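Local structure of BF1531-like N-terminal domain-containing protein (Bacteroides fragilis, 3SLR) at residues P77-I82 with A216-F221; I45-N50 with I206-I211; A39-G44 with Y49-W54; M159-S162 with N167-I170. The protein is of unknown function but binds magnesium through a HAD-type phosphatase domain that follows an FkbH-like N-terminal domain, and may hydrolyse ester bonds. All blocks are in the same frame, centred on the assembly; numbering follows the deposited sequence.

Interaction 1: residues P77-I82 with A216-F221; sequences PDYTII and AIQGKF
The phenol oxygen of Tyr79 accepts a hydrogen bond from the side-chain amide of Gln218, with NE2 at 2.7 Å from OH. The bond is nearly straight, 171° at the hydrogen. The oxygen lies almost in the amide plane of Gln218, so the N-H points squarely at it. The amide and ring planes stand 68° apart, and NE2 meets the ring at its edge. A bend at chi2 of Gln218 (-73°) folds the chain back and brings its end closer to the strand than its first bond would suggest. Ile217 packs beside the same hydroxyl. Ile217 CG2 lies 3.1 Å from Tyr79 OH, a tight approach. Ile217 CD1 touches the ring edge at Tyr79 CE2, 3.8 Å away. The tyrosine is thus held at its outer end by one polar and one apolar residue. Just beyond, Gly219 closes helix 203-217 in a Schellman motif, with its N bonded to Ala216 O at 3.0 Å. The contact is structural packing, away from the magnesium site. Strand 79-83 runs between strands 22-29 and 122-126, and Tyr79 also packs on Ile214, so the end of helix 203-217 is fastened against the sheet.

Interaction 2: residues I45-N50 with I206-I211; sequences ILRNYN and ISSRTI
The guanidinium of Arg47 has Ile211 CG2 over the centre of one face, 3.6 Å above its plane. Ser208 lies at the edge, where Arg47 NH2 gives a weak hydrogen bond to Ser208 O at 3.4 Å, with an angle of 154° at the hydrogen. The hydroxyl of the same serine is close as well, OG being 3.5 Å from Arg47 NH2. Bends at chi2 (73°) and chi3 (67°) curl the arginine chain around the isoleucine methyl. Arg47 CB touches Ile211 CG2 at 3.7 Å, and CG and NE are also close to it. The methyl therefore sits in the curve between CB and the guanidinium. The arginine and isoleucine chains run antiparallel to each other as they pass. The stronger polar partners of Arg47 are acidic: NH1 forms a salt bridge with Asp212 and NH2 one with Glu43. These two carboxylates probably fix the rotation of the guanidinium and leave the Ser208 carbonyl a minor role. Arg47 directly follows helix 34-46, which ends in a Schellman motif with Asn48 at positive phi. Helix 203-217 lies alongside, and Ile211 also packs on Ile40 and Glu43. The contact therefore joins the C-terminal end of helix 34-46 to the middle of helix 203-217, while the far side of that helix, at Ile206, rests on helix 173-180.

Interaction 3: residues A39-G44 with Y49-W54; sequences AIKGEG and YNIELW
Tyr49 N donates a hydrogen bond to Gly44 O at 2.9 Å, with an angle of 155° at the hydrogen. This is the outer, 6→1 bond of the Schellman motif that ends helix 34-46, and it turns the chain back toward the sheet. Tyr49 CB also lies against Gly44 O, at 3.6 Å. Ile51 comes next and points at the helix. Its CG1 rests 3.9 Å from Gly44 CA. Gly44 has no side chain, so its CA packs directly against the isoleucine. Lys41 runs past Ile51 in the opposite direction. With CG anti to the backbone N (chi1 -179°), its chain stretches across the strand and Lys41 CE reaches 3.3 Å from Ile51 O. Leu53 is the last residue to touch. Its CD1 meets Ile40 CG2 at 3.7 Å, the two side chains crossing at about a right angle. Leu53 CD1 also lies 4.0 Å from Lys41 N. Ile51 and Leu53 point toward the helix, while Asn50 and Glu52 point away. The helix thus covers one face of the strand, and helix 71-75 touches Glu52 and Trp54 on the other. The axes of 39-44 and 50-54 run nearly antiparallel, at 163°, and approach to 7.5 Å. This is the helix-to-strand return of a beta-alpha-beta unit, here strand 22-29, helix 34-46 and strand 50-55.

Interaction 4: residues M159-S162 with N167-I170; sequences MNIS and NFFI
Phe168 lays one ring face against Ile161, whose CG2 stands 4.2 Å from the ring centroid and 27° off the ring normal. This is a CH-pi contact over the face, and the nearest ring atom, Phe168 CD2, is 3.8 Å from Ile161 CG2. The backbone of Ser162 meets the same ring from its edge, with Ser162 CA 3.7 Å from Phe168 CD2. Phe168 CG is anti to the backbone N (chi1 -177°), which swings the ring alongside the helix. The aromatic is thus touched on a face and at an edge by two successive helix residues. Two residues along, Ile170 also points at the helix. Its CD1 reaches Met159 CA at 3.7 Å, and the side chain crosses that of Met159, a selenomethionine, at about a right angle. Ile170 CD1 is also 3.9 Å from Ser162 CB. Ser162 OG turns back and donates to Met159 O at 2.7 Å, so its hydroxyl is satisfied within its own helix. No hydrogen bond crosses between the two segments, and the contact is held by apolar packing. Strand 168-171 is an outermost strand of the parallel sheet and pairs with strand 122-126. Helix 147-164, which precedes the strand in the chain, packs on one side of it, while helix 104-118 packs on Ile161 through Leu109 and on Phe168 through Val112 and Cys116.

Overall arrangement
From the N terminus, interaction 3 comes first: helix 34-46 turns straight back into strand 50-55. Interaction 2 opens where that helix ends and closes far along the chain on helix 203-217. Interaction 1 opens next, on strand 79-83, and closes at the end of that same helix, so the spans of interactions 1 and 2 cross. Interaction 4 is a short local return that falls within both. Interactions 2 and 3 touch through Glu43 and Ser207. Tyr49 packs on Gln218 of interaction 1, and Ile217 meets Phe169 of interaction 4. Together they tie both outer strands and the central strand of the five-stranded sheet to its helices.

Interaction 1: residues P77-I82 with A216-F221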
loop_
_atom_site.group_PDB
_atom_site.type_symbol
_atom_site.label_atom_id
_atom_site.label_comp_id
_atom_site.label_asym_id
_atom_site.label_seq_id
_atom_site.Cartn_x
_atom_site.Cartn_y
_atom_site.Cartn_z
ATOM N N PRO A 77 8.800 14.237 -17.414
ATOM C CA PRO A 77 8.817 13.584 -16.103
ATOM C C PRO A 77 9.271 12.127 -16.162
ATOM O O PRO A 77 9.094 11.443 -17.180
ATOM C CB PRO A 77 7.348 13.669 -15.659
ATOM C CG PRO A 77 6.570 13.712 -16.955
ATOM C CD PRO A 77 7.435 14.532 -17.882
ATOM N N ASP A 78 9.858 11.668 -15.064
ATOM C CA ASP A 78 10.140 10.252 -14.860
ATOM C C ASP A 78 8.867 9.518 -14.430
ATOM O O ASP A 78 8.656 8.361 -14.797
ATOM C CB ASP A 78 11.212 10.086 -13.793
ATOM C CG ASP A 78 12.537 10.687 -14.202
ATOM O OD1 ASP A 78 13.012 10.352 -15.304
ATOM O OD2 ASP A 78 13.091 11.494 -13.426
ATOM N N TYR A 79 8.031 10.201 -13.651
ATOM C CA TYR A 79 6.727 9.665 -13.245
ATOM C C TYR A 79 5.655 10.706 -13.466
ATOM O O TYR A 79 5.896 11.893 -13.273
ATOM C CB TYR A 79 6.744 9.253 -11.771
ATOM C CG TYR A 79 7.645 8.079 -11.513
ATOM C CD1 TYR A 79 8.995 8.259 -11.268
ATOM C CD2 TYR A 79 7.148 6.783 -11.540
ATOM C CE1 TYR A 79 9.834 7.173 -11.046
ATOM C CE2 TYR A 79 7.976 5.697 -11.326
ATOM C CZ TYR A 79 9.314 5.899 -11.078
ATOM O OH TYR A 79 10.138 4.813 -10.859
ATOM N N THR A 80 4.473 10.252 -13.874
ATOM C CA THR A 80 3.318 11.123 -14.076
ATOM C C THR A 80 2.182 10.604 -13.201
ATOM O O THR A 80 1.682 9.508 -13.407
ATOM C CB THR A 80 2.869 11.137 -15.554
ATOM O OG1 THR A 80 3.890 11.749 -16.357
ATOM C CG2 THR A 80 1.576 11.925 -15.731
ATOM N N ILE A 81 1.802 11.389 -12.209
ATOM C CA ILE A 81 0.734 11.013 -11.303
ATOM C C ILE A 81 -0.517 11.775 -11.709
ATOM O O ILE A 81 -0.523 13.011 -11.752
ATOM C CB ILE A 81 1.090 11.364 -9.848
ATOM C CG1 ILE A 81 2.397 10.684 -9.438
ATOM C CG2 ILE A 81 -0.065 10.990 -8.904
ATOM C CD1 ILE A 81 2.933 11.187 -8.128
ATOM N N ILE A 82 -1.570 11.034 -12.029
ATOM C CA ILE A 82 -2.855 11.638 -12.385
ATOM C C ILE A 82 -3.849 11.394 -11.258
ATOM O O ILE A 82 -4.039 10.251 -10.819
ATOM C CB ILE A 82 -3.443 11.012 -13.672
ATOM C CG1 ILE A 82 -2.420 11.028 -14.820
ATOM C CG2 ILE A 82 -4.765 11.695 -14.059
ATOM C CD1 ILE A 82 -2.088 12.406 -15.352
ATOM N N ALA A 216 9.220 0.933 -5.434
ATOM C CA ALA A 216 9.219 -0.425 -5.968
ATOM C C ALA A 216 9.725 -0.444 -7.402
ATOM O O ALA A 216 10.538 -1.289 -7.770
ATOM C CB ALA A 216 7.811 -1.046 -5.892
ATOM N N ILE A 217 9.234 0.482 -8.215
ATOM C CA ILE A 217 9.707 0.598 -9.597
ATOM C C ILE A 217 11.214 0.882 -9.660
ATOM O O ILE A 217 11.919 0.348 -10.522
ATOM C CB ILE A 217 8.899 1.655 -10.385
ATOM C CG1 ILE A 217 7.452 1.179 -10.546
ATOM C CG2 ILE A 217 9.504 1.881 -11.749
ATOM C CD1 ILE A 217 6.464 2.266 -10.945
ATOM N N GLN A 218 11.704 1.703 -8.735
ATOM C CA GLN A 218 13.133 2.018 -8.662
ATOM C C GLN A 218 13.966 0.856 -8.109
ATOM O O GLN A 218 15.198 0.933 -8.082
ATOM C CB GLN A 218 13.366 3.283 -7.828
ATOM C CG GLN A 218 12.739 4.541 -8.424
ATOM C CD GLN A 218 13.485 5.034 -9.653
ATOM O OE1 GLN A 218 14.714 5.178 -9.641
ATOM N NE2 GLN A 218 12.754 5.278 -10.721
ATOM N N GLY A 219 13.298 -0.207 -7.666
ATOM C CA GLY A 219 13.978 -1.417 -7.225
ATOM C C GLY A 219 14.112 -1.559 -5.720
ATOM O O GLY A 219 14.880 -2.397 -5.228
ATOM N N LYS A 220 13.371 -0.738 -4.981
ATOM C CA LYS A 220 13.354 -0.834 -3.531
ATOM C C LYS A 220 12.000 -1.370 -3.078
ATOM O O LYS A 220 10.982 -0.673 -3.155
ATOM C CB LYS A 220 13.648 0.516 -2.875
ATOM C CG LYS A 220 15.138 0.874 -2.836
ATOM C CD LYS A 220 15.945 -0.175 -2.064
ATOM C CE LYS A 220 17.441 0.125 -2.083
ATOM N NZ LYS A 220 18.247 -1.014 -1.546
ATOM N N PHE A 221 12.000 -2.620 -2.630
ATOM C CA PHE A 221 10.784 -3.290 -2.189
ATOM C C PHE A 221 11.162 -4.435 -1.253
ATOM O O PHE A 221 12.297 -4.941 -1.293
ATOM C CB PHE A 221 9.982 -3.809 -3.391
ATOM C CG PHE A 221 10.773 -4.701 -4.312
ATOM C CD1 PHE A 221 11.521 -4.159 -5.352
ATOM C CD2 PHE A 221 10.780 -6.075 -4.134
ATOM C CE1 PHE A 221 12.252 -4.978 -6.202
ATOM C CE2 PHE A 221 11.508 -6.901 -4.982
ATOM C CZ PHE A 221 12.246 -6.354 -6.012
#

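Interaction 2: residues I45-N50 with I206-I211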
loop_
_atom_site.group_PDB
_atom_site.type_symbol
_atom_site.label_atom_id
_atom_site.label_comp_id
_atom_site.label_asym_id
_atom_site.label_seq_id
_atom_site.Cartn_x
_atom_site.Cartn_y
_atom_site.Cartn_z
ATOM N N ILE A 45 11.384 12.298 -0.203
ATOM C CA ILE A 45 12.654 12.655 0.428
ATOM C C ILE A 45 12.945 11.731 1.610
ATOM O O ILE A 45 14.069 11.263 1.791
ATOM C CB ILE A 45 12.650 14.128 0.876
ATOM C CG1 ILE A 45 12.639 15.043 -0.350
ATOM C CG2 ILE A 45 13.842 14.429 1.771
ATOM C CD1 ILE A 45 12.481 16.498 -0.023
ATOM N N LEU A 46 11.921 11.453 2.405
ATOM C CA LEU A 46 12.056 10.530 3.520
ATOM C C LEU A 46 12.300 9.102 3.051
ATOM O O LEU A 46 12.732 8.256 3.836
ATOM C CB LEU A 46 10.824 10.603 4.421
ATOM C CG LEU A 46 10.691 11.918 5.186
ATOM C CD1 LEU A 46 9.350 11.970 5.893
ATOM C CD2 LEU A 46 11.827 12.095 6.184
ATOM N N ARG A 47 12.041 8.837 1.771
ATOM C CA ARG A 47 12.324 7.523 1.180
ATOM C C ARG A 47 13.624 7.580 0.362
ATOM O O ARG A 47 13.895 6.703 -0.463
ATOM C CB ARG A 47 11.163 7.065 0.289
ATOM C CG ARG A 47 10.885 5.562 0.293
ATOM C CD ARG A 47 10.241 5.100 1.589
ATOM N NE ARG A 47 8.881 5.622 1.775
ATOM C CZ ARG A 47 7.781 5.077 1.265
ATOM N NH1 ARG A 47 7.859 3.984 0.513
ATOM N NH2 ARG A 47 6.594 5.640 1.496
ATOM N N ASN A 48 14.397 8.643 0.571
ATOM C CA ASN A 48 15.724 8.805 -0.037
ATOM C C ASN A 48 15.719 9.161 -1.526
ATOM O O ASN A 48 16.633 8.791 -2.270
ATOM C CB ASN A 48 16.586 7.564 0.219
ATOM C CG ASN A 48 16.739 7.262 1.704
ATOM O OD1 ASN A 48 16.945 8.168 2.516
ATOM N ND2 ASN A 48 16.617 5.984 2.067
ATOM N N TYR A 49 14.701 9.898 -1.954
ATOM C CA TYR A 49 14.663 10.418 -3.318
ATOM C C TYR A 49 14.564 11.932 -3.308
ATOM O O TYR A 49 13.779 12.506 -2.553
ATOM C CB TYR A 49 13.487 9.832 -4.098
ATOM C CG TYR A 49 13.527 8.327 -4.201
ATOM C CD1 TYR A 49 14.469 7.690 -5.005
ATOM C CD2 TYR A 49 12.624 7.540 -3.496
ATOM C CE1 TYR A 49 14.516 6.319 -5.100
ATOM C CE2 TYR A 49 12.662 6.160 -3.584
ATOM C CZ TYR A 49 13.606 5.554 -4.392
ATOM O OH TYR A 49 13.651 4.185 -4.482
ATOM N N ASN A 50 15.385 12.581 -4.127
ATOM C CA ASN A 50 15.248 14.010 -4.348
ATOM C C ASN A 50 14.183 14.234 -5.410
ATOM O O ASN A 50 14.462 14.157 -6.605
ATOM C CB ASN A 50 16.579 14.616 -4.788
ATOM C CG ASN A 50 16.509 16.123 -4.958
ATOM O OD1 ASN A 50 17.459 16.752 -5.427
ATOM N ND2 ASN A 50 15.388 16.715 -4.563
ATOM N N ILE A 206 -2.049 8.726 1.428
ATOM C CA ILE A 206 -1.933 8.700 -0.021
ATOM C C ILE A 206 -0.487 8.951 -0.500
ATOM O O ILE A 206 -0.024 8.298 -1.434
ATOM C CB ILE A 206 -2.925 9.680 -0.696
ATOM C CG1 ILE A 206 -4.369 9.303 -0.343
ATOM C CG2 ILE A 206 -2.711 9.701 -2.204
ATOM C CD1 ILE A 206 -4.618 7.812 -0.310
ATOM N N SER A 207 0.234 9.868 0.135
ATOM C CA SER A 207 1.615 10.099 -0.278
ATOM C C SER A 207 2.458 8.847 -0.047
ATOM O O SER A 207 3.295 8.490 -0.876
ATOM C CB SER A 207 2.241 11.330 0.411
ATOM O OG SER A 207 2.183 11.251 1.826
ATOM N N SER A 208 2.232 8.175 1.073
ATOM C CA SER A 208 3.024 6.994 1.388
ATOM C C SER A 208 2.757 5.903 0.349
ATOM O O SER A 208 3.679 5.282 -0.161
ATOM C CB SER A 208 2.732 6.508 2.810
ATOM O OG SER A 208 3.557 5.405 3.139
ATOM N N ARG A 209 1.490 5.685 0.031
ATOM C CA ARG A 209 1.103 4.679 -0.959
ATOM C C ARG A 209 1.557 5.032 -2.374
ATOM O O ARG A 209 1.735 4.145 -3.217
ATOM C CB ARG A 209 -0.416 4.469 -0.933
ATOM C CG ARG A 209 -0.924 3.780 0.343
ATOM C CD ARG A 209 -0.514 2.315 0.396
ATOM N NE ARG A 209 -1.049 1.583 -0.751
ATOM C CZ ARG A 209 -2.076 0.738 -0.705
ATOM N NH1 ARG A 209 -2.690 0.474 0.451
ATOM N NH2 ARG A 209 -2.484 0.142 -1.822
ATOM N N THR A 210 1.729 6.325 -2.644
ATOM C CA THR A 210 2.221 6.766 -3.948
ATOM C C THR A 210 3.720 6.512 -4.034
ATOM O O THR A 210 4.217 5.972 -5.020
ATOM C CB THR A 210 1.916 8.251 -4.174
ATOM O OG1 THR A 210 0.504 8.442 -4.058
ATOM C CG2 THR A 210 2.372 8.711 -5.550
ATOM N N ILE A 211 4.430 6.889 -2.984
ATOM C CA ILE A 211 5.874 6.681 -2.967
ATOM C C ILE A 211 6.218 5.186 -2.910
ATOM O O ILE A 211 7.238 4.776 -3.463
ATOM C CB ILE A 211 6.577 7.477 -1.844
ATOM C CG1 ILE A 211 6.448 8.994 -2.079
ATOM C CG2 ILE A 211 8.063 7.072 -1.737
ATOM C CD1 ILE A 211 7.000 9.504 -3.435
#

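Interaction 3: residues A39-G44 with Y49-W54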
loop_
_atom_site.group_PDB
_atom_site.type_symbol
_atom_site.label_atom_id
_atom_site.label_comp_id
_atom_site.label_asym_id
_atom_site.label_seq_id
_atom_site.Cartn_x
_atom_site.Cartn_y
_atom_site.Cartn_z
ATOM N N ALA A 39 3.098 16.770 0.166
ATOM C CA ALA A 39 3.138 15.465 0.815
ATOM C C ALA A 39 3.929 14.443 0.013
ATOM O O ALA A 39 4.759 13.728 0.558
ATOM C CB ALA A 39 1.725 14.958 1.079
ATOM N N ILE A 40 3.676 14.366 -1.288
ATOM C CA ILE A 40 4.438 13.448 -2.141
ATOM C C ILE A 40 5.937 13.762 -2.160
ATOM O O ILE A 40 6.784 12.860 -2.079
ATOM C CB ILE A 40 3.898 13.439 -3.585
ATOM C CG1 ILE A 40 2.551 12.713 -3.610
ATOM C CG2 ILE A 40 4.908 12.766 -4.532
ATOM C CD1 ILE A 40 1.781 12.848 -4.904
ATOM N N LYS A 41 6.263 15.045 -2.268
ATOM C CA LYS A 41 7.659 15.460 -2.334
ATOM C C LYS A 41 8.384 15.123 -1.025
ATOM O O LYS A 41 9.468 14.536 -1.036
ATOM C CB LYS A 41 7.747 16.952 -2.662
ATOM C CG LYS A 41 9.175 17.471 -2.786
ATOM C CD LYS A 41 9.174 18.894 -3.344
ATOM C CE LYS A 41 10.592 19.404 -3.545
ATOM N NZ LYS A 41 11.358 19.355 -2.271
ATOM N N GLY A 42 7.769 15.475 0.099
ATOM C CA GLY A 42 8.331 15.172 1.404
ATOM C C GLY A 42 8.437 13.678 1.689
ATOM O O GLY A 42 9.434 13.211 2.242
ATOM N N GLU A 43 7.401 12.924 1.326
ATOM C CA GLU A 43 7.427 11.473 1.490
ATOM C C GLU A 43 8.586 10.873 0.688
ATOM O O GLU A 43 9.308 10.004 1.177
ATOM C CB GLU A 43 6.089 10.862 1.049
ATOM C CG GLU A 43 5.980 9.363 1.285
ATOM C CD GLU A 43 5.452 9.011 2.665
ATOM O OE1 GLU A 43 4.454 9.627 3.102
ATOM O OE2 GLU A 43 6.020 8.104 3.306
ATOM N N GLY A 44 8.777 11.361 -0.536
ATOM C CA GLY A 44 9.838 10.860 -1.387
ATOM C C GLY A 44 11.211 11.115 -0.779
ATOM O O GLY A 44 12.088 10.250 -0.806
ATOM N N TYR A 49 14.701 9.898 -1.954
ATOM C CA TYR A 49 14.663 10.418 -3.318
ATOM C C TYR A 49 14.564 11.932 -3.308
ATOM O O TYR A 49 13.779 12.506 -2.553
ATOM C CB TYR A 49 13.487 9.832 -4.098
ATOM C CG TYR A 49 13.527 8.327 -4.201
ATOM C CD1 TYR A 49 14.469 7.690 -5.005
ATOM C CD2 TYR A 49 12.624 7.540 -3.496
ATOM C CE1 TYR A 49 14.516 6.319 -5.100
ATOM C CE2 TYR A 49 12.662 6.160 -3.584
ATOM C CZ TYR A 49 13.606 5.554 -4.392
ATOM O OH TYR A 49 13.651 4.185 -4.482
ATOM N N ASN A 50 15.385 12.581 -4.127
ATOM C CA ASN A 50 15.248 14.010 -4.348
ATOM C C ASN A 50 14.183 14.234 -5.410
ATOM O O ASN A 50 14.462 14.157 -6.605
ATOM C CB ASN A 50 16.579 14.616 -4.788
ATOM C CG ASN A 50 16.509 16.123 -4.958
ATOM O OD1 ASN A 50 17.459 16.752 -5.427
ATOM N ND2 ASN A 50 15.388 16.715 -4.563
ATOM N N ILE A 51 12.951 14.477 -4.967
ATOM C CA ILE A 51 11.827 14.628 -5.874
ATOM C C ILE A 51 11.688 16.043 -6.418
ATOM O O ILE A 51 11.465 16.984 -5.659
ATOM C CB ILE A 51 10.510 14.279 -5.162
ATOM C CG1 ILE A 51 10.572 12.853 -4.614
ATOM C CG2 ILE A 51 9.316 14.509 -6.102
ATOM C CD1 ILE A 51 10.731 11.802 -5.681
ATOM N N GLU A 52 11.828 16.194 -7.730
ATOM C CA GLU A 52 11.513 17.462 -8.372
ATOM C C GLU A 52 10.067 17.371 -8.830
ATOM O O GLU A 52 9.746 16.645 -9.776
ATOM C CB GLU A 52 12.440 17.748 -9.561
ATOM C CG GLU A 52 12.127 19.082 -10.255
ATOM C CD GLU A 52 12.963 19.336 -11.507
ATOM O OE1 GLU A 52 12.665 20.312 -12.237
ATOM O OE2 GLU A 52 13.918 18.575 -11.762
ATOM N N LEU A 53 9.190 18.103 -8.158
ATOM C CA LEU A 53 7.756 17.939 -8.396
ATOM C C LEU A 53 7.136 19.091 -9.180
ATOM O O LEU A 53 7.070 20.224 -8.696
ATOM C CB LEU A 53 7.032 17.734 -7.072
ATOM C CG LEU A 53 5.674 17.036 -7.201
ATOM C CD1 LEU A 53 5.459 16.094 -6.048
ATOM C CD2 LEU A 53 4.558 18.071 -7.312
ATOM N N TRP A 54 6.704 18.797 -10.406
ATOM C CA TRP A 54 5.971 19.763 -11.219
ATOM C C TRP A 54 4.469 19.516 -11.066
ATOM O O TRP A 54 4.002 18.391 -11.197
ATOM C CB TRP A 54 6.362 19.658 -12.693
ATOM C CG TRP A 54 5.580 20.569 -13.590
ATOM C CD1 TRP A 54 5.856 21.883 -13.874
ATOM C CD2 TRP A 54 4.394 20.242 -14.333
ATOM N NE1 TRP A 54 4.916 22.386 -14.739
ATOM C CE2 TRP A 54 4.009 21.402 -15.035
ATOM C CE3 TRP A 54 3.621 19.082 -14.471
ATOM C CZ2 TRP A 54 2.886 21.436 -15.863
ATOM C CZ3 TRP A 54 2.505 19.118 -15.297
ATOM C CH2 TRP A 54 2.147 20.287 -15.977
#

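Interaction 4: residues M159-S162 with N167-I170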
loop_
_atom_site.group_PDB
_atom_site.type_symbol
_atom_site.label_atom_id
_atom_site.label_comp_id
_atom_site.label_asym_id
_atom_site.label_seq_id
_atom_site.Cartn_x
_atom_site.Cartn_y
_atom_site.Cartn_z
HETATM N N MSE A 159 -8.201 -1.823 -14.245
HETATM C CA MSE A 159 -7.272 -2.893 -13.893
HETATM C C MSE A 159 -6.791 -3.644 -15.135
HETATM O O MSE A 159 -5.612 -4.014 -15.240
HETATM C CB MSE A 159 -7.900 -3.831 -12.867
HETATM C CG MSE A 159 -8.199 -3.111 -11.573
HETATM SE SE MSE A 159 -8.621 -4.359 -10.119
HETATM C CE MSE A 159 -9.114 -3.024 -8.755
ATOM N N ASN A 160 -7.698 -3.856 -16.082
ATOM C CA ASN A 160 -7.328 -4.468 -17.350
ATOM C C ASN A 160 -6.345 -3.598 -18.136
ATOM O O ASN A 160 -5.414 -4.114 -18.751
ATOM C CB ASN A 160 -8.569 -4.816 -18.176
ATOM C CG ASN A 160 -9.423 -5.889 -17.511
ATOM O OD1 ASN A 160 -8.911 -6.722 -16.762
ATOM N ND2 ASN A 160 -10.730 -5.866 -17.777
ATOM N N ILE A 161 -6.523 -2.279 -18.092
ATOM C CA ILE A 161 -5.538 -1.391 -18.708
ATOM C C ILE A 161 -4.158 -1.575 -18.070
ATOM O O ILE A 161 -3.147 -1.637 -18.775
ATOM C CB ILE A 161 -5.970 0.089 -18.661
ATOM C CG1 ILE A 161 -7.169 0.319 -19.580
ATOM C CG2 ILE A 161 -4.815 1.013 -19.077
ATOM C CD1 ILE A 161 -7.739 1.715 -19.466
ATOM N N SER A 162 -4.106 -1.699 -16.744
ATOM C CA SER A 162 -2.810 -1.891 -16.079
ATOM C C SER A 162 -2.138 -3.192 -16.491
ATOM O O SER A 162 -0.912 -3.300 -16.452
ATOM C CB SER A 162 -2.921 -1.796 -14.548
ATOM O OG SER A 162 -3.504 -2.964 -13.992
ATOM N N ASN A 167 3.699 0.257 -18.421
ATOM C CA ASN A 167 4.051 1.603 -18.014
ATOM C C ASN A 167 3.016 2.233 -17.083
ATOM O O ASN A 167 3.291 3.238 -16.424
ATOM C CB ASN A 167 4.256 2.472 -19.266
ATOM C CG ASN A 167 3.199 2.218 -20.349
ATOM O OD1 ASN A 167 3.101 1.112 -20.913
ATOM N ND2 ASN A 167 2.417 3.252 -20.659
ATOM N N PHE A 168 1.841 1.613 -17.014
ATOM C CA PHE A 168 0.686 2.164 -16.299
ATOM C C PHE A 168 0.463 1.459 -14.970
ATOM O O PHE A 168 0.181 0.265 -14.938
ATOM C CB PHE A 168 -0.566 2.035 -17.165
ATOM C CG PHE A 168 -1.808 2.633 -16.557
ATOM C CD1 PHE A 168 -2.017 3.999 -16.577
ATOM C CD2 PHE A 168 -2.780 1.822 -15.990
ATOM C CE1 PHE A 168 -3.170 4.551 -16.032
ATOM C CE2 PHE A 168 -3.940 2.363 -15.453
ATOM C CZ PHE A 168 -4.136 3.726 -15.475
ATOM N N PHE A 169 0.593 2.202 -13.875
ATOM C CA PHE A 169 0.354 1.661 -12.543
ATOM C C PHE A 169 -0.834 2.334 -11.876
ATOM O O PHE A 169 -0.961 3.564 -11.880
ATOM C CB PHE A 169 1.581 1.868 -11.664
ATOM C CG PHE A 169 2.792 1.145 -12.152
ATOM C CD1 PHE A 169 3.550 1.664 -13.196
ATOM C CD2 PHE A 169 3.192 -0.041 -11.561
ATOM C CE1 PHE A 169 4.672 0.991 -13.651
ATOM C CE2 PHE A 169 4.318 -0.710 -12.012
ATOM C CZ PHE A 169 5.051 -0.192 -13.057
ATOM N N ILE A 170 -1.702 1.523 -11.284
ATOM C CA ILE A 170 -2.767 2.052 -10.461
ATOM C C ILE A 170 -2.256 2.220 -9.032
ATOM O O ILE A 170 -1.459 1.403 -8.544
ATOM C CB ILE A 170 -3.971 1.088 -10.482
ATOM C CG1 ILE A 170 -4.622 1.130 -11.874
ATOM C CG2 ILE A 170 -4.965 1.463 -9.398
ATOM C CD1 ILE A 170 -5.474 -0.077 -12.234
#